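DNA repair protein RAD2 (Saccharomyces cerevisiae, PDB 4Q0W) cuts single-stranded DNA as a magnesium-dependent endonuclease, making the incision needed for nucleotide excision repair of ultraviolet damage, bulky adducts and cross-links. Local coordinates at residues S52-F57 against Q155-R160. Residues are numbered along the deposited sequence; the frame is centred on the assembly and turned at random.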
# COMPACT_ATOMS: atom_id res chain seq x y z
N SER A 52 -26.65 1.26 24.83
CA SER A 52 -25.31 0.69 24.77
C SER A 52 -24.26 1.63 25.37
O SER A 52 -23.20 1.18 25.82
CB SER A 52 -24.93 0.37 23.32
OG SER A 52 -24.78 1.57 22.58
N HIS A 53 -24.56 2.93 25.35
CA HIS A 53 -23.67 3.89 25.99
C HIS A 53 -23.63 3.68 27.51
O HIS A 53 -22.59 3.91 28.14
CB HIS A 53 -24.10 5.31 25.67
CG HIS A 53 -25.47 5.66 26.18
ND1 HIS A 53 -26.61 5.00 25.78
CD2 HIS A 53 -25.87 6.61 27.07
CE1 HIS A 53 -27.65 5.52 26.40
NE2 HIS A 53 -27.23 6.49 27.19
N ILE A 54 -24.75 3.27 28.09
CA ILE A 54 -24.80 2.99 29.52
C ILE A 54 -24.05 1.69 29.82
O ILE A 54 -23.22 1.65 30.72
CB ILE A 54 -26.25 2.87 30.04
CG1 ILE A 54 -27.03 4.15 29.71
CG2 ILE A 54 -26.27 2.58 31.55
CD1 ILE A 54 -26.59 5.34 30.51
N THR A 55 -24.36 0.65 29.06
CA THR A 55 -23.69 -0.64 29.21
C THR A 55 -22.17 -0.47 29.05
O THR A 55 -21.39 -0.98 29.85
CB THR A 55 -24.20 -1.66 28.18
OG1 THR A 55 -25.61 -1.85 28.36
CG2 THR A 55 -23.50 -3.00 28.33
N GLY A 56 -21.78 0.27 28.01
CA GLY A 56 -20.38 0.50 27.71
C GLY A 56 -19.66 1.24 28.81
O GLY A 56 -18.62 0.79 29.29
N PHE A 57 -20.20 2.39 29.22
CA PHE A 57 -19.60 3.16 30.31
C PHE A 57 -19.52 2.34 31.59
O PHE A 57 -18.48 2.35 32.26
CB PHE A 57 -20.37 4.45 30.57
CG PHE A 57 -19.83 5.64 29.82
CD1 PHE A 57 -20.13 5.82 28.48
CD2 PHE A 57 -19.05 6.59 30.47
CE1 PHE A 57 -19.64 6.92 27.79
CE2 PHE A 57 -18.56 7.69 29.79
CZ PHE A 57 -18.86 7.86 28.44
N GLN A 155 -23.14 10.86 32.67
CA GLN A 155 -22.62 11.68 33.75
C GLN A 155 -23.36 11.41 35.07
O GLN A 155 -22.78 11.49 36.14
CB GLN A 155 -22.64 13.16 33.38
CG GLN A 155 -21.59 13.50 32.31
CD GLN A 155 -21.80 14.88 31.71
OE1 GLN A 155 -22.79 15.56 32.00
NE2 GLN A 155 -20.86 15.30 30.86
N GLU A 156 -24.65 11.08 34.98
CA GLU A 156 -25.40 10.69 36.17
C GLU A 156 -24.83 9.38 36.72
O GLU A 156 -24.63 9.23 37.92
CB GLU A 156 -26.89 10.54 35.85
CG GLU A 156 -27.75 10.04 37.02
CD GLU A 156 -27.76 11.01 38.19
OE1 GLU A 156 -27.58 12.22 37.97
OE2 GLU A 156 -27.95 10.55 39.34
N LEU A 157 -24.55 8.44 35.82
CA LEU A 157 -23.93 7.19 36.21
C LEU A 157 -22.62 7.46 36.94
O LEU A 157 -22.39 6.94 38.05
CB LEU A 157 -23.70 6.31 34.98
CG LEU A 157 -23.02 4.96 35.21
CD1 LEU A 157 -23.82 4.10 36.18
CD2 LEU A 157 -22.83 4.24 33.90
N LEU A 158 -21.77 8.29 36.33
CA LEU A 158 -20.49 8.67 36.93
C LEU A 158 -20.66 9.21 38.35
O LEU A 158 -19.93 8.81 39.26
CB LEU A 158 -19.77 9.69 36.05
CG LEU A 158 -19.06 9.10 34.84
CD1 LEU A 158 -18.62 10.20 33.86
CD2 LEU A 158 -17.86 8.25 35.30
N SER A 159 -21.64 10.08 38.56
CA SER A 159 -21.78 10.68 39.88
C SER A 159 -22.32 9.70 40.93
O SER A 159 -21.93 9.75 42.09
CB SER A 159 -22.59 11.97 39.83
OG SER A 159 -23.95 11.71 39.53
N ARG A 160 -23.19 8.77 40.51
CA ARG A 160 -23.65 7.72 41.41
C ARG A 160 -22.52 6.74 41.78
O ARG A 160 -22.59 6.06 42.81
CB ARG A 160 -24.85 6.97 40.82
CG ARG A 160 -26.05 7.89 40.56
CD ARG A 160 -27.29 7.13 40.07
NE ARG A 160 -28.40 8.04 39.78
CZ ARG A 160 -29.69 7.73 39.84
NH1 ARG A 160 -30.09 6.51 40.19
NH2 ARG A 160 -30.60 8.65 39.55
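Leu157 reaches across from helix 148-160 and rests one methyl, CD2, against both Ile54 and Phe57, one turn apart on helix 52-66. CG stands anti to the backbone N (chi1 179°), which carries the branch out toward the facing helix. CD2 lies 4.1 Å from Phe57 CB. It is also 4.1 Å from the backbone O of Ile54, a van der Waals contact and not a bond. The branch methyl CG2 of Ile54 adds a longer contact, 4.5 Å from Leu157 CD2. Phe57 thus meets the leucine with the root of its side chain, while its ring turns away from the methyl. The Phe57 side chain also touches Val154 of helix 148-160, Ile34 and Phe37 of helix 33-40 and Phe73 of strand 70-75, and its ring meets that of Trp33 with the planes about 55° apart.

No hydrogen bond crosses between the two segments. The nearest CA atoms, those of Ile54 and Leu157, are 7.9 Å apart, and all three touching residues are buried. Polar links lie beside this apolar contact. His53 NE2 is hydrogen-bonded to Glu153 OE2, one turn before Leu157. On helix 148-160 Arg160 NE forms a salt bridge of 2.6 Å to Glu156 OE2. That bond is nearly straight, at 169°, and the oxygen lies at the guanidinium edge, using its anti lone pair. Arg160 NH1 is hydrogen-bonded to Met338 O and Ile54 touches Phe342, so both helices meet the C-terminal helical part at helix 336-347.

The contact joins the N-domain to the I-domain by helix-to-helix packing over strand 70-75, which lies next to the outermost strand 165-167. Such helices flanking a mixed, largely parallel sheet belong to the Rossmann-like PIN fold of the XPG/RAD2 nuclease core.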